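Local coordinates for G protein alpha subunit (Entamoeba histolytica, PDB 4FID), which binds guanine nucleotides and probably acts as the GTP-hydrolysing switch of a heterotrimeric G protein, relaying signals across the membrane, at residues S19-Q24 with F234-D239; Y303-N308 with K316-L321. One frame throughout, in Å; residues are numbered along the deposited sequence.

Contact 1 and contact 2 share one sheet of the Ras-like domain, since strands 230-236 and 301-307 are neighbours in it and Leu235 O takes a probable hydrogen bond from Thr307 N, 2.8 Å away. Both are buried and both touch GDP. Contact 1, centred about 5 Å from the chain's centre, is buried at every touching residue; contact 2, centred at about 14 Å, has Pro306 and Leu321 partly exposed. Contact 1 meets directly through Ile21 and is otherwise joined by polar bonds of each segment to the nucleotide, whereas contact 2 is van der Waals packing of a helix on a strand, with the base met at one end of 303-308.

Contact 1 of 2, residues S19-Q24 with F234-D239; sequences STIAKQ and FLNKMD. With GDP (guanosine-5'-diphosphate), chain C.
Phe234 and Ile21 bring the P-loop helix up to the strand that ends in the NKxD guanine-specificity motif, here Asn236 to Asp239, as in other G proteins. Ile21 CG2 comes to the edge of the Phe234 ring, near its plane, 4.4 Å from CE2. At Asn236, two residues along the strand, the CD1 methyl of Ile21 rests 4.2 Å from the side-chain OD1, a van der Waals approach only. That amide is firmly positioned: OD1 is engaged by Thr307 and the backbone N of Ala309, while ND2 bonds both Ser16 O and the base, at 2.9 Å from N7 of GDP. With CG anti to the backbone N (chi1 -165°), the side chain extends toward the imidazole part of the purine. The helix meets the same nucleotide from its phosphate end, where Ser19 N donates to the beta-phosphate O3B at 3.0 Å and Thr20 OG1 donates to O1A at 2.9 Å. Lys237 then lays its extended chain over one purine face, CG lying 3.7 Å from C5, and Thr20 CB stands on the opposite side near C8. Beyond the base, the Lys237 ammonium group is held by a salt bridge to Asp117 and a hydrogen bond to Glu15 O. The helix starting at Met238 carries Asp239, whose carboxylate reads the guanine through two neighbouring donors, a pairing that adenine could not offer in the same form. N1 of GDP gives its hydrogen to OD1 at 3.2 Å, and the exocyclic N2 reaches OD2 with an N-H...O angle of 158°.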
# COMPACT_ATOMS: atom_id res chain seq x y z
N SER A 19 -2.94 -4.61 -2.11
CA SER A 19 -2.22 -5.82 -2.51
C SER A 19 -1.23 -6.24 -1.41
O SER A 19 -1.01 -7.42 -1.18
CB SER A 19 -1.54 -5.63 -3.87
OG SER A 19 -0.17 -6.00 -3.84
N THR A 20 -0.67 -5.26 -0.72
CA THR A 20 0.19 -5.56 0.42
C THR A 20 -0.61 -6.17 1.58
O THR A 20 -0.14 -7.07 2.27
CB THR A 20 0.84 -4.30 0.93
OG1 THR A 20 1.58 -3.67 -0.13
CG2 THR A 20 1.77 -4.65 2.11
N ILE A 21 -1.82 -5.68 1.78
CA ILE A 21 -2.67 -6.28 2.79
C ILE A 21 -2.93 -7.77 2.46
O ILE A 21 -2.91 -8.61 3.35
CB ILE A 21 -4.01 -5.55 2.86
CG1 ILE A 21 -3.79 -4.06 3.17
CG2 ILE A 21 -4.93 -6.24 3.86
CD1 ILE A 21 -3.35 -3.80 4.58
N ALA A 22 -3.19 -8.07 1.19
CA ALA A 22 -3.50 -9.43 0.77
C ALA A 22 -2.33 -10.40 0.93
O ALA A 22 -2.52 -11.56 1.32
CB ALA A 22 -4.01 -9.44 -0.67
N LYS A 23 -1.13 -9.95 0.61
CA LYS A 23 0.06 -10.77 0.84
C LYS A 23 0.28 -10.97 2.34
O LYS A 23 0.68 -12.04 2.79
CB LYS A 23 1.30 -10.13 0.21
CG LYS A 23 1.45 -10.41 -1.26
CD LYS A 23 2.50 -9.51 -1.86
CE LYS A 23 2.44 -9.56 -3.38
NZ LYS A 23 2.89 -8.27 -3.98
N GLN A 24 -0.01 -9.94 3.10
CA GLN A 24 0.19 -9.98 4.53
C GLN A 24 -0.71 -11.01 5.20
O GLN A 24 -0.32 -11.65 6.17
CB GLN A 24 -0.06 -8.59 5.12
CG GLN A 24 0.52 -8.40 6.49
CD GLN A 24 2.03 -8.43 6.51
OE1 GLN A 24 2.69 -7.40 6.34
NE2 GLN A 24 2.60 -9.62 6.72
N PHE A 234 -9.98 0.52 5.46
CA PHE A 234 -8.63 0.55 6.02
C PHE A 234 -7.97 1.82 5.53
O PHE A 234 -7.72 1.98 4.34
CB PHE A 234 -7.78 -0.67 5.61
CG PHE A 234 -8.18 -1.97 6.28
CD1 PHE A 234 -9.20 -2.01 7.23
CD2 PHE A 234 -7.52 -3.15 5.96
CE1 PHE A 234 -9.56 -3.22 7.83
CE2 PHE A 234 -7.86 -4.36 6.56
CZ PHE A 234 -8.89 -4.39 7.50
N LEU A 235 -7.71 2.72 6.45
CA LEU A 235 -7.00 3.94 6.12
C LEU A 235 -5.53 3.58 6.22
O LEU A 235 -4.94 3.57 7.30
CB LEU A 235 -7.40 5.04 7.10
CG LEU A 235 -8.92 5.23 7.08
CD1 LEU A 235 -9.46 5.85 8.39
CD2 LEU A 235 -9.33 6.07 5.88
N ASN A 236 -4.95 3.28 5.08
CA ASN A 236 -3.65 2.64 5.06
C ASN A 236 -2.50 3.63 4.93
O ASN A 236 -2.69 4.80 4.53
CB ASN A 236 -3.59 1.64 3.92
CG ASN A 236 -2.43 0.69 4.04
OD1 ASN A 236 -2.13 0.21 5.14
ND2 ASN A 236 -1.79 0.39 2.91
N LYS A 237 -1.31 3.16 5.30
CA LYS A 237 -0.09 3.96 5.25
C LYS A 237 -0.10 5.05 6.30
O LYS A 237 0.37 6.16 6.05
CB LYS A 237 0.13 4.55 3.85
CG LYS A 237 0.14 3.47 2.74
CD LYS A 237 0.61 4.04 1.41
CE LYS A 237 0.82 2.96 0.36
NZ LYS A 237 1.22 3.53 -0.95
N MSE A 238 -0.61 4.72 7.48
CA MSE A 238 -0.65 5.66 8.59
C MSE A 238 0.76 6.12 8.96
O MSE A 238 0.98 7.30 9.31
CB MSE A 238 -1.41 5.06 9.79
CG MSE A 238 -1.44 5.96 11.03
SE MSE A 238 -2.67 7.50 11.00
CE MSE A 238 -2.49 8.07 12.87
N ASP A 239 1.73 5.23 8.86
CA ASP A 239 3.14 5.59 9.10
C ASP A 239 3.62 6.70 8.16
O ASP A 239 4.15 7.73 8.62
CB ASP A 239 4.07 4.35 9.03
CG ASP A 239 3.86 3.49 7.75
OD1 ASP A 239 2.71 3.39 7.24
OD2 ASP A 239 4.86 2.90 7.26
PB GDP C . -2.32 -2.08 -5.02
O1B GDP C . -1.84 -3.31 -5.75
O2B GDP C . -2.71 -1.03 -6.04
O3B GDP C . -3.52 -2.47 -4.20
O3A GDP C . -1.17 -1.44 -4.06
PA GDP C . 0.19 -2.21 -3.61
O1A GDP C . -0.08 -3.24 -2.53
O2A GDP C . 0.88 -2.87 -4.79
O5' GDP C . 1.14 -1.03 -3.05
C5' GDP C . 2.43 -0.80 -3.64
C4' GDP C . 3.46 -0.28 -2.62
O4' GDP C . 2.85 0.31 -1.47
C3' GDP C . 4.40 -1.37 -2.12
O3' GDP C . 5.77 -0.99 -2.38
C2' GDP C . 4.11 -1.49 -0.63
O2' GDP C . 5.29 -1.84 0.11
C1' GDP C . 3.55 -0.11 -0.29
N9 GDP C . 2.67 -0.11 0.92
C8 GDP C . 1.44 -0.64 1.06
N7 GDP C . 0.96 -0.44 2.32
C5 GDP C . 1.89 0.24 3.01
C6 GDP C . 2.05 0.78 4.38
O6 GDP C . 1.15 0.65 5.23
N1 GDP C . 3.18 1.42 4.70
C2 GDP C . 4.17 1.59 3.80
N2 GDP C . 5.29 2.26 4.19
N3 GDP C . 4.11 1.13 2.52
C4 GDP C . 3.02 0.46 2.08

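Contact 2 of 2, residues Y303-N308 with K316-L321; sequences YTNPTN and KRVFML. With GDP (guanosine-5'-diphosphate), chain C.
Val318 presents its two methyls to different residues of strand 301-307, and so packs the helix that follows onto the sheet of the Ras-like domain. CG2 faces two neighbouring acceptor oxygens that are not bonded to each other, Asn305 OD1 at 3.9 Å and Pro306 O at 4.3 Å, the Asn305 and Val318 side chains meeting at a slant. CG1 instead meets the methyl of Thr307, with 4.2 Å between Val318 CG1 and Thr307 CG2, and here the side chains lie roughly at right angles. The torsion of Val318 (chi1 172°) sets CG1 anti to the backbone N and leaves CG2 beside it, which turns both branches to the strand. One helical turn later, Leu321 CD1 adds a marginal contact, 4.4 Å from Asn305 ND2. The segments run nearly antiparallel, at 170° with axes 9.7 Å apart, as expected when a short loop returns the chain across the sheet. That loop, Thr307 to Thr310, corresponds to the TCAT guanine-binding loop of relatives; Asn308 OD1, hydrogen-bonded with Thr310 OG1, comes 3.0 Å from O6 of GDP, oxygen beside oxygen and so a proximity rather than a bond. Asn305 ND2 bonds Asn284 OD1, and Asn308 N bonds Asn314 OD1 nearer the helix start. Between 303-308 and 316-321 the contact is thus van der Waals, beside a threonine whose hydroxyl holds Asn236 OD1, consistent with a second-shell role in positioning the amide that bonds N7.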
# COMPACT_ATOMS: atom_id res chain seq x y z
N TYR A 303 -17.31 0.59 9.40
CA TYR A 303 -16.26 0.40 10.40
C TYR A 303 -14.91 0.85 9.84
O TYR A 303 -14.57 0.54 8.70
CB TYR A 303 -16.23 -1.07 10.84
CG TYR A 303 -17.54 -1.53 11.43
CD1 TYR A 303 -18.59 -1.95 10.61
CD2 TYR A 303 -17.74 -1.55 12.81
CE1 TYR A 303 -19.80 -2.38 11.14
CE2 TYR A 303 -18.95 -1.99 13.35
CZ TYR A 303 -19.97 -2.40 12.51
OH TYR A 303 -21.17 -2.82 13.04
N THR A 304 -14.15 1.61 10.63
CA THR A 304 -12.91 2.18 10.14
C THR A 304 -11.75 1.80 11.04
O THR A 304 -11.92 1.60 12.25
CB THR A 304 -12.95 3.74 10.04
OG1 THR A 304 -13.15 4.31 11.33
CG2 THR A 304 -14.05 4.22 9.11
N ASN A 305 -10.57 1.71 10.45
CA ASN A 305 -9.35 1.55 11.23
C ASN A 305 -8.17 1.98 10.42
O ASN A 305 -8.08 1.68 9.24
CB ASN A 305 -9.17 0.11 11.68
CG ASN A 305 -8.59 0.00 13.09
OD1 ASN A 305 -7.39 0.12 13.29
ND2 ASN A 305 -9.45 -0.24 14.07
N PRO A 306 -7.25 2.71 11.04
CA PRO A 306 -6.05 3.01 10.28
C PRO A 306 -5.15 1.78 10.28
O PRO A 306 -5.23 0.93 11.19
CB PRO A 306 -5.41 4.18 11.05
CG PRO A 306 -6.25 4.35 12.34
CD PRO A 306 -7.14 3.15 12.45
N THR A 307 -4.32 1.66 9.26
CA THR A 307 -3.42 0.53 9.14
C THR A 307 -2.04 0.90 8.59
O THR A 307 -1.84 1.94 7.91
CB THR A 307 -4.03 -0.58 8.26
OG1 THR A 307 -3.99 -0.18 6.88
CG2 THR A 307 -5.47 -0.86 8.65
N ASN A 308 -1.10 0.02 8.92
CA ASN A 308 0.23 0.05 8.34
C ASN A 308 0.51 -1.34 7.76
O ASN A 308 1.00 -2.24 8.44
CB ASN A 308 1.27 0.53 9.36
CG ASN A 308 2.70 0.43 8.83
OD1 ASN A 308 2.93 0.17 7.64
ND2 ASN A 308 3.68 0.65 9.72
N LYS A 316 -2.20 -8.20 11.64
CA LYS A 316 -2.75 -9.30 12.44
C LYS A 316 -3.73 -8.79 13.50
O LYS A 316 -4.87 -9.23 13.58
CB LYS A 316 -1.64 -10.12 13.11
CG LYS A 316 -2.08 -11.50 13.65
CD LYS A 316 -1.17 -11.99 14.78
CE LYS A 316 -1.34 -13.51 15.04
NZ LYS A 316 -0.58 -14.06 16.24
N ARG A 317 -3.29 -7.83 14.31
CA ARG A 317 -4.15 -7.27 15.34
C ARG A 317 -5.42 -6.68 14.73
O ARG A 317 -6.52 -6.92 15.22
CB ARG A 317 -3.37 -6.25 16.18
CG ARG A 317 -4.19 -5.44 17.15
CD ARG A 317 -3.36 -4.32 17.76
NE ARG A 317 -2.68 -3.50 16.75
CZ ARG A 317 -1.90 -2.45 17.01
NH1 ARG A 317 -1.67 -2.06 18.27
NH2 ARG A 317 -1.33 -1.78 16.02
N VAL A 318 -5.27 -5.96 13.63
CA VAL A 318 -6.40 -5.29 13.00
C VAL A 318 -7.40 -6.22 12.30
O VAL A 318 -8.61 -6.04 12.39
CB VAL A 318 -5.95 -4.21 12.01
CG1 VAL A 318 -7.13 -3.69 11.24
CG2 VAL A 318 -5.27 -3.10 12.77
N PHE A 319 -6.90 -7.23 11.60
CA PHE A 319 -7.84 -8.13 10.95
C PHE A 319 -8.65 -8.93 11.97
O PHE A 319 -9.78 -9.36 11.70
CB PHE A 319 -7.14 -9.05 9.96
CG PHE A 319 -8.09 -9.83 9.13
CD1 PHE A 319 -8.79 -9.22 8.11
CD2 PHE A 319 -8.35 -11.15 9.42
CE1 PHE A 319 -9.71 -9.92 7.36
CE2 PHE A 319 -9.26 -11.87 8.67
CZ PHE A 319 -9.95 -11.25 7.64
N MSE A 320 -8.07 -9.11 13.15
CA MSE A 320 -8.69 -9.78 14.29
C MSE A 320 -9.95 -9.06 14.79
O MSE A 320 -11.02 -9.66 14.90
CB MSE A 320 -7.69 -9.89 15.43
CG MSE A 320 -7.71 -11.22 16.13
SE MSE A 320 -6.71 -12.59 15.17
CE MSE A 320 -4.91 -11.88 15.45
N LEU A 321 -9.81 -7.78 15.10
CA LEU A 321 -10.97 -6.94 15.36
C LEU A 321 -11.99 -7.12 14.25
O LEU A 321 -13.18 -7.28 14.52
CB LEU A 321 -10.54 -5.47 15.43
CG LEU A 321 -9.51 -5.23 16.55
CD1 LEU A 321 -8.93 -3.82 16.52
CD2 LEU A 321 -10.13 -5.56 17.90
PB GDP C . -2.32 -2.08 -5.02
O1B GDP C . -1.84 -3.31 -5.75
O2B GDP C . -2.71 -1.03 -6.04
O3B GDP C . -3.52 -2.47 -4.20
O3A GDP C . -1.17 -1.44 -4.06
PA GDP C . 0.19 -2.21 -3.61
O1A GDP C . -0.08 -3.24 -2.53
O2A GDP C . 0.88 -2.87 -4.79
O5' GDP C . 1.14 -1.03 -3.05
C5' GDP C . 2.43 -0.80 -3.64
C4' GDP C . 3.46 -0.28 -2.62
O4' GDP C . 2.85 0.31 -1.47
C3' GDP C . 4.40 -1.37 -2.12
O3' GDP C . 5.77 -0.99 -2.38
C2' GDP C . 4.11 -1.49 -0.63
O2' GDP C . 5.29 -1.84 0.11
C1' GDP C . 3.55 -0.11 -0.29
N9 GDP C . 2.67 -0.11 0.92
C8 GDP C . 1.44 -0.64 1.06
N7 GDP C . 0.96 -0.44 2.32
C5 GDP C . 1.89 0.24 3.01
C6 GDP C . 2.05 0.78 4.38
O6 GDP C . 1.15 0.65 5.23
N1 GDP C . 3.18 1.42 4.70
C2 GDP C . 4.17 1.59 3.80
N2 GDP C . 5.29 2.26 4.19
N3 GDP C . 4.11 1.13 2.52
C4 GDP C . 3.02 0.46 2.08